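Local coordinates for protein branched-chain phosphotransacylase (PDB 1YCO) that probably transfers branched-chain or related acyl groups between coenzyme A and phosphate, as in other members of its acyltransferase family, at residues H102-E107 against A237-T242; N122-Q127 against V218-V223; V18-K23 against S258-F263; G9-I14 against K75-T80; L146-I151 against E182-G187. One frame throughout, in Å; residues are numbered along the deposited sequence.

Overall arrangement
The contacts spread over two sheets. Contact 1 lies near the middle of the chain, joining two strands of the mixed sheet; contact 5 joins two parallel strands of that same sheet, centres about 18 Å away, and contact 2 joins the segments that follow strands 113-117 and 215-217, which lie between the strands of contacts 1 and 5. Contacts 3 and 4 share helix 12-24 beside the five-stranded parallel sheet and touch each other, their centres about 13 Å apart; along the chain their segments alternate. Contact 3 spans contacts 1, 2 and 5, while contact 4 closes before these begin. Helix 259-274, packed on contact 1 strands and on helix 12-24, connects the two sheets' regions, and contact 2 reaches the second subunit.

Contact 1: H102-E107 against A237-T242; sequences HVAMVE and AKVGGT
V103, M105 and E107 each exchange two backbone hydrogen bonds with their partners T242, G240 and K238, so six main-chain N-H and C=O pairs satisfy one another. The shortest joins M105 N to G240 O at 2.7 Å; the straightest runs from V103 N to T242 O at 3.0 Å (176°). Between these pairs the CA hydrogens lean on the same acceptors, and A104 CA comes within 3.0 Å of G240 O. H102 has its CG anti to the backbone N (chi1 -179°), which lays the imidazole beside the opposite strand, with T242 O 3.8 Å above one ring face. A water bridges H102 NE2 and G241 O by weak bonds. Of the remaining polar groups, G241 N is taken by S265 OG and T242 OG1 by Q272 OE1. E107 OE1 and K238 NZ form a long salt bridge of 3.7 Å. On the other side of segment 102-107, the backbones of H102, A104 and V106 bond to D118, L116 and F114. A104, V106 and V239 pack against helix 221-234, M105 and T242 against helix 259-274. This is regular antiparallel pairing in a mixed sheet covered by those two helices, with 238-244, an outermost strand within this chain, laid on 101-107.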
# COMPACT_ATOMS: atom_id res chain seq x y z
N HIS A 102 -8.24 -14.35 1.80
CA HIS A 102 -8.53 -13.52 2.94
C HIS A 102 -9.25 -12.32 2.38
O HIS A 102 -8.90 -11.79 1.32
CB HIS A 102 -7.26 -13.11 3.67
CG HIS A 102 -7.51 -12.26 4.88
ND1 HIS A 102 -7.90 -10.94 4.79
CD2 HIS A 102 -7.45 -12.55 6.20
CE1 HIS A 102 -8.06 -10.45 6.01
NE2 HIS A 102 -7.80 -11.41 6.88
N VAL A 103 -10.29 -11.92 3.09
CA VAL A 103 -11.10 -10.78 2.70
C VAL A 103 -11.29 -9.88 3.92
O VAL A 103 -11.59 -10.35 5.01
CB VAL A 103 -12.49 -11.22 2.20
CG1 VAL A 103 -13.41 -10.01 2.02
CG2 VAL A 103 -12.35 -11.97 0.88
N ALA A 104 -11.12 -8.58 3.70
CA ALA A 104 -11.27 -7.61 4.76
C ALA A 104 -12.36 -6.61 4.41
O ALA A 104 -12.60 -6.30 3.24
CB ALA A 104 -9.95 -6.87 4.99
N MET A 105 -13.03 -6.11 5.45
CA MET A 105 -14.06 -5.08 5.25
C MET A 105 -13.46 -3.79 5.80
O MET A 105 -12.97 -3.75 6.93
CB MET A 105 -15.35 -5.42 6.00
CG MET A 105 -16.37 -4.27 5.92
SD MET A 105 -18.08 -4.75 5.64
CE MET A 105 -18.77 -4.64 7.30
N VAL A 106 -13.49 -2.75 4.98
CA VAL A 106 -12.94 -1.45 5.34
C VAL A 106 -14.01 -0.34 5.42
O VAL A 106 -14.79 -0.16 4.50
CB VAL A 106 -11.88 -0.99 4.32
CG1 VAL A 106 -11.16 0.24 4.82
CG2 VAL A 106 -10.89 -2.12 4.05
N GLU A 107 -14.01 0.40 6.52
CA GLU A 107 -14.96 1.49 6.69
C GLU A 107 -14.20 2.80 6.90
O GLU A 107 -13.48 2.97 7.90
CB GLU A 107 -15.87 1.22 7.89
CG GLU A 107 -16.84 0.06 7.67
CD GLU A 107 -17.77 -0.18 8.86
OE1 GLU A 107 -18.42 0.79 9.32
OE2 GLU A 107 -17.85 -1.35 9.33
N ALA A 237 -9.42 4.33 9.34
CA ALA A 237 -10.39 3.37 8.87
C ALA A 237 -10.58 2.22 9.83
O ALA A 237 -9.65 1.83 10.55
CB ALA A 237 -9.96 2.85 7.51
N LYS A 238 -11.80 1.69 9.86
CA LYS A 238 -12.12 0.53 10.69
C LYS A 238 -11.97 -0.65 9.74
O LYS A 238 -12.49 -0.63 8.62
CB LYS A 238 -13.55 0.63 11.24
CG LYS A 238 -13.75 1.82 12.18
CD LYS A 238 -15.06 1.75 12.96
CE LYS A 238 -16.27 1.74 12.03
NZ LYS A 238 -17.54 1.64 12.80
N VAL A 239 -11.24 -1.67 10.17
CA VAL A 239 -11.00 -2.83 9.33
C VAL A 239 -11.22 -4.14 10.06
O VAL A 239 -10.84 -4.28 11.22
CB VAL A 239 -9.56 -2.82 8.77
CG1 VAL A 239 -9.39 -3.96 7.79
CG2 VAL A 239 -9.27 -1.50 8.09
N GLY A 240 -11.84 -5.09 9.37
CA GLY A 240 -12.09 -6.41 9.93
C GLY A 240 -11.77 -7.44 8.86
O GLY A 240 -12.04 -7.23 7.67
N GLY A 241 -11.20 -8.57 9.26
CA GLY A 241 -10.86 -9.57 8.26
C GLY A 241 -11.18 -11.00 8.63
O GLY A 241 -11.20 -11.37 9.80
N THR A 242 -11.43 -11.81 7.62
CA THR A 242 -11.74 -13.21 7.85
C THR A 242 -11.21 -13.99 6.67
O THR A 242 -11.10 -13.47 5.55
CB THR A 242 -13.26 -13.47 7.92
OG1 THR A 242 -13.86 -13.15 6.66
CG2 THR A 242 -13.90 -12.61 9.00
O HOH W 1 -8.51 -12.87 9.87

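Contact 2: N122-Q127 against V218-V223; sequences NIAPTQ and VPTIDV
I123 O is gripped by two donors: I221 N donates to it at 3.1 Å in a fairly straight bond (165°), tilted 26° from the carbonyl plane, and a water donates to it as well. T220 CA adds a softer C-H approach to the same oxygen. The same water donates its other proton to D222 OD2 at 2.8 Å, so it links the loop carbonyl to the first turn of helix 221-234. T220 holds the N-cap position of that helix, and just after it I221 N, an amide with no partner within its own helix, is taken by I123 O. A second water bridges the main chains further along, giving one bond to P125 O at 2.6 Å and one to P219 O. P125 CD also sits 3.3 Å from P219 O.

The I221 side chain packs on the backbone. Its CG1, anti to the carbonyl carbon (chi1 -78°), lies 3.2 Å from N122 O, and CD1 rests on the N122-I123 peptide. The I123 side chain starts off away from the helix, yet its CG1 still makes an apolar contact with I221 CD1 at 4.2 Å. N122 ND2 binds D118 OD1 and L100 O. D222 OD1 accepts from A156 N of the second subunit and bonds S166 OG of that subunit, whose K163 and A156 also pack on I123 and I221, respectively.

Within the chain, segment 122-127 joins strand 113-117 to helix 127-143, where P125 rests on L130 and I133; segment 218-223 joins the neighbouring parallel strand 215-217 to helix 221-234, with P219 against S166 of its own chain, on helix 165-177.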
# COMPACT_ATOMS: atom_id res chain seq x y z
N ASN A 122 -2.82 -15.66 -0.31
CA ASN A 122 -2.11 -15.88 -1.56
C ASN A 122 -1.05 -14.84 -1.84
O ASN A 122 -1.35 -13.70 -2.16
CB ASN A 122 -3.15 -15.96 -2.68
CG ASN A 122 -4.20 -17.04 -2.42
OD1 ASN A 122 -3.97 -18.22 -2.68
ND2 ASN A 122 -5.34 -16.65 -1.85
N ILE A 123 0.21 -15.25 -1.75
CA ILE A 123 1.34 -14.36 -1.96
C ILE A 123 1.37 -13.55 -3.25
O ILE A 123 1.44 -12.32 -3.22
CB ILE A 123 2.66 -15.12 -1.89
CG1 ILE A 123 2.78 -15.80 -0.52
CG2 ILE A 123 3.85 -14.15 -2.12
CD1 ILE A 123 3.97 -16.74 -0.40
N ALA A 124 1.33 -14.24 -4.38
CA ALA A 124 1.38 -13.57 -5.67
C ALA A 124 0.54 -14.35 -6.67
O ALA A 124 1.06 -14.93 -7.62
CB ALA A 124 2.83 -13.48 -6.14
N PRO A 125 -0.78 -14.34 -6.48
CA PRO A 125 -1.77 -15.03 -7.31
C PRO A 125 -1.55 -14.99 -8.83
O PRO A 125 -1.17 -13.95 -9.39
CB PRO A 125 -3.08 -14.35 -6.92
CG PRO A 125 -2.85 -13.97 -5.49
CD PRO A 125 -1.45 -13.43 -5.52
N THR A 126 -1.79 -16.13 -9.47
CA THR A 126 -1.71 -16.26 -10.92
C THR A 126 -3.10 -15.89 -11.42
O THR A 126 -3.99 -15.59 -10.63
CB THR A 126 -1.48 -17.72 -11.35
OG1 THR A 126 -2.52 -18.55 -10.81
CG2 THR A 126 -0.13 -18.22 -10.87
N GLN A 127 -3.31 -15.94 -12.73
CA GLN A 127 -4.60 -15.59 -13.27
C GLN A 127 -5.72 -16.48 -12.72
O GLN A 127 -6.82 -16.02 -12.44
CB GLN A 127 -4.57 -15.67 -14.78
CG GLN A 127 -5.93 -15.49 -15.44
CD GLN A 127 -5.83 -15.45 -16.94
OE1 GLN A 127 -4.76 -15.73 -17.51
NE2 GLN A 127 -6.93 -15.11 -17.61
N VAL A 218 -6.08 -6.67 -4.99
CA VAL A 218 -4.67 -6.36 -5.15
C VAL A 218 -3.94 -7.49 -5.86
O VAL A 218 -4.43 -8.60 -5.94
CB VAL A 218 -3.98 -6.12 -3.80
CG1 VAL A 218 -4.62 -4.91 -3.12
CG2 VAL A 218 -4.12 -7.37 -2.94
N PRO A 219 -2.73 -7.21 -6.39
CA PRO A 219 -1.92 -8.20 -7.11
C PRO A 219 -1.13 -9.12 -6.18
O PRO A 219 -0.93 -10.30 -6.48
CB PRO A 219 -0.94 -7.34 -7.93
CG PRO A 219 -1.49 -5.97 -7.88
CD PRO A 219 -2.14 -5.86 -6.54
N THR A 220 -0.69 -8.57 -5.06
CA THR A 220 0.13 -9.32 -4.13
C THR A 220 -0.17 -8.99 -2.68
O THR A 220 -0.73 -7.94 -2.36
CB THR A 220 1.62 -9.03 -4.40
OG1 THR A 220 1.90 -7.66 -4.07
CG2 THR A 220 1.95 -9.26 -5.87
N ILE A 221 0.23 -9.90 -1.78
CA ILE A 221 0.02 -9.69 -0.37
C ILE A 221 0.68 -8.36 0.08
O ILE A 221 0.12 -7.65 0.91
CB ILE A 221 0.56 -10.92 0.47
CG1 ILE A 221 -0.45 -12.06 0.38
CG2 ILE A 221 0.73 -10.55 1.94
CD1 ILE A 221 -0.08 -13.28 1.22
N ASP A 222 1.84 -8.02 -0.49
CA ASP A 222 2.51 -6.77 -0.12
C ASP A 222 1.63 -5.54 -0.35
O ASP A 222 1.54 -4.65 0.51
CB ASP A 222 3.82 -6.61 -0.89
CG ASP A 222 4.89 -7.59 -0.41
OD1 ASP A 222 5.24 -7.57 0.79
OD2 ASP A 222 5.36 -8.40 -1.23
N VAL A 223 0.96 -5.48 -1.49
CA VAL A 223 0.11 -4.36 -1.80
C VAL A 223 -1.06 -4.31 -0.79
O VAL A 223 -1.28 -3.31 -0.12
CB VAL A 223 -0.41 -4.47 -3.25
CG1 VAL A 223 -1.36 -3.33 -3.57
CG2 VAL A 223 0.77 -4.46 -4.21
O HOH W 2 3.71 -10.51 -2.19
O HOH W 3 -0.04 -11.65 -9.07

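Contact 3: V18-K23 against S258-F263; sequences VKKALK and STESKF
K20, between helix 12-24 and helix 259-274, has the most surface buried by this contact, and F263 comes next. The lysine chain runs out extended as far as CE and crosses the F263 side chain at about a right angle. Its CE sits over one face, offset toward the rim, 3.9 Å from the centroid of the F263 ring and 26° off its normal, a CH-pi contact. A bend at the last torsion (chi4 58°) then turns the ammonium toward E260. K20 NZ is 4.9 Å from the F263 centroid, still over the face, so a cation-pi interaction accompanies the aliphatic one.

E260 closes the other end of the lysine. Its side chain starts away from helix 12-24 but bends back at chi2, and OE1 meets K20 NZ at 2.9 Å in a salt bridge, the nitrogen arriving from above the carboxylate plane. E24 OE2, one turn further along the lysine's own helix, forms a second salt bridge with NZ. Smaller pieces fill in: K20 CD touches T259 CG2 at 3.9 Å, and A21 meets the ring through CA, 3.7 Å from F263 CE1, with its CB slightly farther off. The axes of 18-23 and 259-263 stay 10.3 Å apart at their closest, 54° between directions, a separation that the side chains of K20 and F263 bridge. The start of helix 259-274 is fixed by S258, whose OG caps S261 N.

One ammonium therefore has two carboxylates and an aromatic face around it. That setting would probably favour the charged form of K20, while its methylenes supply the greasy half of the join.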
# COMPACT_ATOMS: atom_id res chain seq x y z
N VAL A 18 -14.46 -11.18 24.47
CA VAL A 18 -15.70 -11.87 24.79
C VAL A 18 -16.63 -10.93 25.55
O VAL A 18 -17.79 -10.73 25.16
CB VAL A 18 -15.42 -13.13 25.62
CG1 VAL A 18 -16.72 -13.80 26.01
CG2 VAL A 18 -14.54 -14.08 24.82
N LYS A 19 -16.12 -10.33 26.62
CA LYS A 19 -16.94 -9.41 27.41
C LYS A 19 -17.56 -8.34 26.51
O LYS A 19 -18.77 -8.11 26.53
CB LYS A 19 -16.10 -8.76 28.51
CG LYS A 19 -15.70 -9.73 29.61
CD LYS A 19 -15.04 -9.03 30.79
CE LYS A 19 -14.70 -10.05 31.89
NZ LYS A 19 -13.98 -9.43 33.06
N LYS A 20 -16.71 -7.69 25.71
CA LYS A 20 -17.18 -6.66 24.80
C LYS A 20 -18.26 -7.20 23.86
O LYS A 20 -19.32 -6.60 23.72
CB LYS A 20 -16.01 -6.12 23.97
CG LYS A 20 -16.40 -4.99 23.02
CD LYS A 20 -15.18 -4.49 22.25
CE LYS A 20 -15.56 -3.36 21.30
NZ LYS A 20 -16.18 -2.19 21.99
N ALA A 21 -17.98 -8.35 23.25
CA ALA A 21 -18.91 -8.97 22.32
C ALA A 21 -20.24 -9.32 22.96
O ALA A 21 -21.30 -8.97 22.43
CB ALA A 21 -18.29 -10.22 21.71
N LEU A 22 -20.20 -10.02 24.09
CA LEU A 22 -21.43 -10.41 24.77
C LEU A 22 -22.22 -9.17 25.21
O LEU A 22 -23.45 -9.20 25.24
CB LEU A 22 -21.13 -11.30 25.98
CG LEU A 22 -20.71 -12.75 25.69
CD1 LEU A 22 -20.37 -13.46 26.98
CD2 LEU A 22 -21.83 -13.49 24.96
N LYS A 23 -21.51 -8.09 25.51
CA LYS A 23 -22.16 -6.86 25.94
C LYS A 23 -22.90 -6.15 24.80
O LYS A 23 -24.07 -5.78 24.95
CB LYS A 23 -21.12 -5.90 26.54
CG LYS A 23 -21.73 -4.74 27.31
CD LYS A 23 -20.66 -3.74 27.75
CE LYS A 23 -20.44 -2.65 26.70
NZ LYS A 23 -20.20 -3.17 25.32
N SER A 258 -5.43 -4.92 19.10
CA SER A 258 -6.28 -4.24 20.06
C SER A 258 -7.62 -4.95 20.14
O SER A 258 -7.99 -5.72 19.26
CB SER A 258 -6.49 -2.79 19.63
OG SER A 258 -7.06 -2.75 18.33
N THR A 259 -8.36 -4.66 21.20
CA THR A 259 -9.66 -5.26 21.40
C THR A 259 -10.66 -4.85 20.32
O THR A 259 -11.48 -5.67 19.87
CB THR A 259 -10.23 -4.86 22.75
OG1 THR A 259 -9.26 -5.13 23.77
CG2 THR A 259 -11.51 -5.66 23.03
N GLU A 260 -10.60 -3.59 19.91
CA GLU A 260 -11.49 -3.08 18.87
C GLU A 260 -11.17 -3.73 17.53
O GLU A 260 -12.05 -3.94 16.70
CB GLU A 260 -11.35 -1.55 18.73
CG GLU A 260 -12.03 -0.77 19.84
CD GLU A 260 -13.55 -0.83 19.76
OE1 GLU A 260 -14.21 -0.40 20.74
OE2 GLU A 260 -14.09 -1.29 18.73
N SER A 261 -9.90 -4.05 17.34
CA SER A 261 -9.45 -4.67 16.11
C SER A 261 -10.03 -6.08 16.00
O SER A 261 -10.59 -6.45 14.97
CB SER A 261 -7.92 -4.71 16.07
OG SER A 261 -7.46 -5.42 14.94
N LYS A 262 -9.89 -6.88 17.06
CA LYS A 262 -10.43 -8.23 17.03
C LYS A 262 -11.94 -8.17 16.87
O LYS A 262 -12.53 -8.94 16.12
CB LYS A 262 -10.08 -8.98 18.32
CG LYS A 262 -8.60 -9.21 18.51
CD LYS A 262 -8.26 -9.60 19.95
CE LYS A 262 -6.75 -9.77 20.11
NZ LYS A 262 -6.30 -9.71 21.53
N PHE A 263 -12.57 -7.22 17.57
CA PHE A 263 -14.01 -7.06 17.53
C PHE A 263 -14.53 -6.79 16.10
O PHE A 263 -15.57 -7.34 15.70
CB PHE A 263 -14.44 -5.92 18.46
CG PHE A 263 -15.93 -5.84 18.66
CD1 PHE A 263 -16.62 -6.87 19.28
CD2 PHE A 263 -16.64 -4.73 18.20
CE1 PHE A 263 -18.01 -6.82 19.44
CE2 PHE A 263 -18.03 -4.66 18.35
CZ PHE A 263 -18.72 -5.71 18.97

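Contact 4: G9-I14 against K75-T80; sequences GSQPEI and KGIIQT
I77 CD1 is wedged between two polar side chains, and no hydrogen bond crosses the contact at all. The methyl lies 3.1 Å from E13 OE1 and 3.2 Å from Q11 CG, both unusually short and the second doubtful, with the isoleucine chain crossing each at about a right angle. E13 reaches it through a bend at its second torsion (chi2 89°), while Q11 CG meets the methyl with CB farther back. The carboxylate has its true polar partner outside: E13 OE2 forms a salt bridge with R255, and R255 also touches I77, so the arginine meets a residue of each segment.

Beside this wedge the two backbones come close where neither carries a side chain. G9 and G76 bring their CA atoms to 4.6 Å, and I14 CD1 rests on G76 CA at 4.0 Å. The loop of segment 75-80 is braced from within by K75, whose NZ donates to I78 O at 2.9 Å, and I77 bonds through its backbone to G8. On the other segment S10 is the centre of an inverse gamma turn, and its OG bonds E38 O.

Both segments leave neighbouring parallel strands, 2-7 and 72-75, of the five-stranded sheet: one enters helix 12-24, with Q11 at its N-cap position, and the other leads into helix 80-87. I14 packs on I6 and W46, I78 on helix 54-66.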
# COMPACT_ATOMS: atom_id res chain seq x y z
N GLY A 9 -8.05 -19.51 23.49
CA GLY A 9 -8.72 -18.29 23.90
C GLY A 9 -8.76 -18.00 25.39
O GLY A 9 -9.33 -16.99 25.80
N SER A 10 -8.18 -18.87 26.20
CA SER A 10 -8.21 -18.62 27.63
C SER A 10 -7.12 -17.61 28.01
O SER A 10 -6.18 -17.94 28.73
CB SER A 10 -8.01 -19.92 28.40
OG SER A 10 -8.22 -19.70 29.78
N GLN A 11 -7.28 -16.39 27.52
CA GLN A 11 -6.31 -15.32 27.76
C GLN A 11 -7.00 -14.01 28.15
O GLN A 11 -8.07 -13.70 27.64
CB GLN A 11 -5.48 -15.10 26.49
CG GLN A 11 -5.00 -16.40 25.86
CD GLN A 11 -3.90 -17.07 26.67
OE1 GLN A 11 -3.43 -18.15 26.31
NE2 GLN A 11 -3.49 -16.44 27.76
N PRO A 12 -6.38 -13.23 29.04
CA PRO A 12 -7.01 -11.96 29.45
C PRO A 12 -7.31 -11.05 28.26
O PRO A 12 -8.21 -10.21 28.31
CB PRO A 12 -6.01 -11.37 30.44
CG PRO A 12 -4.69 -11.87 29.93
CD PRO A 12 -5.00 -13.32 29.56
N GLU A 13 -6.55 -11.23 27.18
CA GLU A 13 -6.74 -10.45 25.96
C GLU A 13 -8.03 -10.93 25.27
O GLU A 13 -8.84 -10.12 24.81
CB GLU A 13 -5.56 -10.63 25.01
CG GLU A 13 -4.19 -10.46 25.65
CD GLU A 13 -3.63 -11.75 26.23
OE1 GLU A 13 -3.74 -12.79 25.54
OE2 GLU A 13 -3.08 -11.72 27.35
N ILE A 14 -8.22 -12.25 25.20
CA ILE A 14 -9.41 -12.80 24.59
C ILE A 14 -10.61 -12.51 25.48
O ILE A 14 -11.71 -12.23 25.00
CB ILE A 14 -9.27 -14.34 24.36
CG1 ILE A 14 -8.14 -14.63 23.36
CG2 ILE A 14 -10.57 -14.93 23.86
CD1 ILE A 14 -8.33 -13.98 21.97
N LYS A 75 -8.91 -17.69 16.03
CA LYS A 75 -7.58 -18.05 16.52
C LYS A 75 -7.10 -17.17 17.67
O LYS A 75 -6.71 -16.02 17.46
CB LYS A 75 -6.56 -17.97 15.38
CG LYS A 75 -5.17 -18.43 15.78
CD LYS A 75 -4.16 -18.16 14.70
CE LYS A 75 -3.50 -16.81 14.89
NZ LYS A 75 -2.67 -16.77 16.13
N GLY A 76 -7.12 -17.73 18.88
CA GLY A 76 -6.65 -17.01 20.04
C GLY A 76 -5.13 -17.05 20.03
O GLY A 76 -4.52 -16.67 19.04
N ILE A 77 -4.52 -17.51 21.12
CA ILE A 77 -3.06 -17.60 21.18
C ILE A 77 -2.60 -19.01 20.80
O ILE A 77 -2.66 -19.94 21.61
CB ILE A 77 -2.54 -17.23 22.59
CG1 ILE A 77 -2.88 -15.78 22.89
CG2 ILE A 77 -1.02 -17.44 22.66
CD1 ILE A 77 -2.40 -15.31 24.25
N ILE A 78 -2.15 -19.17 19.56
CA ILE A 78 -1.69 -20.45 19.05
C ILE A 78 -1.05 -20.22 17.67
O ILE A 78 -1.49 -19.34 16.93
CB ILE A 78 -2.87 -21.45 18.90
CG1 ILE A 78 -2.39 -22.75 18.25
CG2 ILE A 78 -3.99 -20.82 18.07
CD1 ILE A 78 -3.46 -23.82 18.18
N GLN A 79 -0.03 -21.00 17.35
CA GLN A 79 0.64 -20.86 16.06
C GLN A 79 -0.36 -20.98 14.91
O GLN A 79 -1.16 -21.92 14.85
CB GLN A 79 1.74 -21.91 15.90
CG GLN A 79 2.74 -21.93 17.04
CD GLN A 79 2.19 -22.62 18.28
OE1 GLN A 79 2.70 -22.43 19.40
NE2 GLN A 79 1.15 -23.45 18.09
N THR A 80 -0.29 -20.03 13.99
CA THR A 80 -1.17 -20.00 12.83
C THR A 80 -0.99 -21.27 11.98
O THR A 80 -1.97 -21.86 11.51
CB THR A 80 -0.87 -18.75 11.97
OG1 THR A 80 -0.88 -17.60 12.81
CG2 THR A 80 -1.91 -18.58 10.86

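Contact 5: L146-I151 against E182-G187; sequences LHHPKI and EATVFG
I151 and V185 lie side by side at the buried end of this contact, I151 CD1 4.0 Å from V185 CG2, and A183 CB joins them against I151 CD1 and P149 CG. The backbone is tight here as well. I151 N donates to T184 O at 2.7 Å, nearly straight (174°), and I151 O accepts from F186 N at 2.9 Å. T184 N gives a longer bond to P149 O, 3.2 Å, and A183 CB presses on the same oxygen. These are neighbouring parallel strands, 150-154 and 184-189, of a beta-alpha-beta crossover whose helix is 165-177; V185 packs on F177 of that helix, and I151 on V134 of helix 127-143. On its far flank K150 pairs with D214 and I215, so strand 150-154 is held on two sides.

Toward solvent the pairing opens out and side chains do the touching. H148 swings its CG anti to the backbone N (chi1 -161°), and the imidazole ring spreads over the loop, with A183 CA over one face, 3.7 Å from the H148 ring centroid. At the ring's edge NE2 shares a hydrogen bond of 2.9 Å with T184 OG1, either of which could be the donor. H148 CA also leans on E182 O. The outlying charges look elsewhere: E182 OE1 forms a salt bridge with K138, and K150 NZ another with D212.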
# COMPACT_ATOMS: atom_id res chain seq x y z
N LEU A 146 -25.17 -7.24 -1.16
CA LEU A 146 -24.87 -6.57 -2.42
C LEU A 146 -25.09 -7.53 -3.58
O LEU A 146 -24.50 -8.60 -3.62
CB LEU A 146 -23.42 -6.07 -2.42
CG LEU A 146 -23.20 -4.58 -2.67
CD1 LEU A 146 -22.39 -3.98 -1.53
CD2 LEU A 146 -22.47 -4.39 -4.00
N HIS A 147 -25.93 -7.14 -4.53
CA HIS A 147 -26.24 -7.99 -5.68
C HIS A 147 -25.26 -7.87 -6.86
O HIS A 147 -24.81 -8.88 -7.39
CB HIS A 147 -27.66 -7.70 -6.17
CG HIS A 147 -28.72 -7.96 -5.14
ND1 HIS A 147 -29.20 -9.23 -4.88
CD2 HIS A 147 -29.39 -7.13 -4.32
CE1 HIS A 147 -30.13 -9.16 -3.95
NE2 HIS A 147 -30.27 -7.89 -3.59
N HIS A 148 -24.96 -6.64 -7.27
CA HIS A 148 -24.05 -6.39 -8.39
C HIS A 148 -22.83 -5.56 -7.98
O HIS A 148 -22.70 -4.40 -8.38
CB HIS A 148 -24.79 -5.68 -9.53
CG HIS A 148 -24.10 -5.78 -10.85
ND1 HIS A 148 -24.11 -6.93 -11.61
CD2 HIS A 148 -23.33 -4.89 -11.53
CE1 HIS A 148 -23.38 -6.75 -12.69
NE2 HIS A 148 -22.90 -5.53 -12.67
N PRO A 149 -21.92 -6.14 -7.19
CA PRO A 149 -20.71 -5.45 -6.72
C PRO A 149 -19.68 -5.06 -7.78
O PRO A 149 -19.42 -5.80 -8.72
CB PRO A 149 -20.13 -6.44 -5.72
CG PRO A 149 -20.52 -7.76 -6.31
CD PRO A 149 -21.97 -7.52 -6.67
N LYS A 150 -19.09 -3.88 -7.60
CA LYS A 150 -18.06 -3.42 -8.51
C LYS A 150 -16.73 -3.92 -7.96
O LYS A 150 -16.38 -3.70 -6.80
CB LYS A 150 -18.08 -1.89 -8.62
CG LYS A 150 -19.39 -1.37 -9.22
CD LYS A 150 -19.36 0.09 -9.56
CE LYS A 150 -20.75 0.56 -10.01
NZ LYS A 150 -20.73 1.88 -10.74
N ILE A 151 -16.01 -4.64 -8.82
CA ILE A 151 -14.73 -5.23 -8.47
C ILE A 151 -13.61 -4.66 -9.33
O ILE A 151 -13.50 -4.92 -10.53
CB ILE A 151 -14.79 -6.76 -8.64
CG1 ILE A 151 -16.02 -7.28 -7.87
CG2 ILE A 151 -13.51 -7.41 -8.14
CD1 ILE A 151 -16.28 -8.77 -8.01
N GLU A 182 -23.18 -11.10 -13.10
CA GLU A 182 -23.36 -11.06 -11.66
C GLU A 182 -22.63 -9.88 -11.02
O GLU A 182 -23.05 -9.38 -9.97
CB GLU A 182 -22.87 -12.37 -11.04
CG GLU A 182 -23.76 -13.56 -11.35
CD GLU A 182 -23.29 -14.83 -10.68
OE1 GLU A 182 -22.24 -15.36 -11.11
OE2 GLU A 182 -23.96 -15.28 -9.72
N ALA A 183 -21.55 -9.42 -11.64
CA ALA A 183 -20.80 -8.29 -11.11
C ALA A 183 -19.99 -7.59 -12.19
O ALA A 183 -19.78 -8.13 -13.28
CB ALA A 183 -19.88 -8.74 -9.98
N THR A 184 -19.53 -6.39 -11.87
CA THR A 184 -18.72 -5.64 -12.81
C THR A 184 -17.26 -5.72 -12.34
O THR A 184 -16.90 -5.15 -11.32
CB THR A 184 -19.14 -4.16 -12.87
OG1 THR A 184 -20.50 -4.07 -13.30
CG2 THR A 184 -18.26 -3.40 -13.85
N VAL A 185 -16.44 -6.46 -13.09
CA VAL A 185 -15.03 -6.62 -12.78
C VAL A 185 -14.20 -5.88 -13.82
O VAL A 185 -14.31 -6.15 -15.02
CB VAL A 185 -14.62 -8.12 -12.80
CG1 VAL A 185 -13.20 -8.28 -12.29
CG2 VAL A 185 -15.57 -8.95 -11.94
N PHE A 186 -13.37 -4.93 -13.38
CA PHE A 186 -12.52 -4.15 -14.29
C PHE A 186 -11.15 -3.72 -13.75
O PHE A 186 -11.01 -3.35 -12.59
CB PHE A 186 -13.24 -2.88 -14.76
CG PHE A 186 -12.44 -2.08 -15.77
CD1 PHE A 186 -12.35 -2.52 -17.09
CD2 PHE A 186 -11.74 -0.95 -15.39
CE1 PHE A 186 -11.57 -1.84 -18.02
CE2 PHE A 186 -10.95 -0.27 -16.31
CZ PHE A 186 -10.87 -0.72 -17.64
N GLY A 187 -10.16 -3.75 -14.64
CA GLY A 187 -8.81 -3.35 -14.32
C GLY A 187 -8.04 -3.31 -15.64
O GLY A 187 -8.53 -3.84 -16.64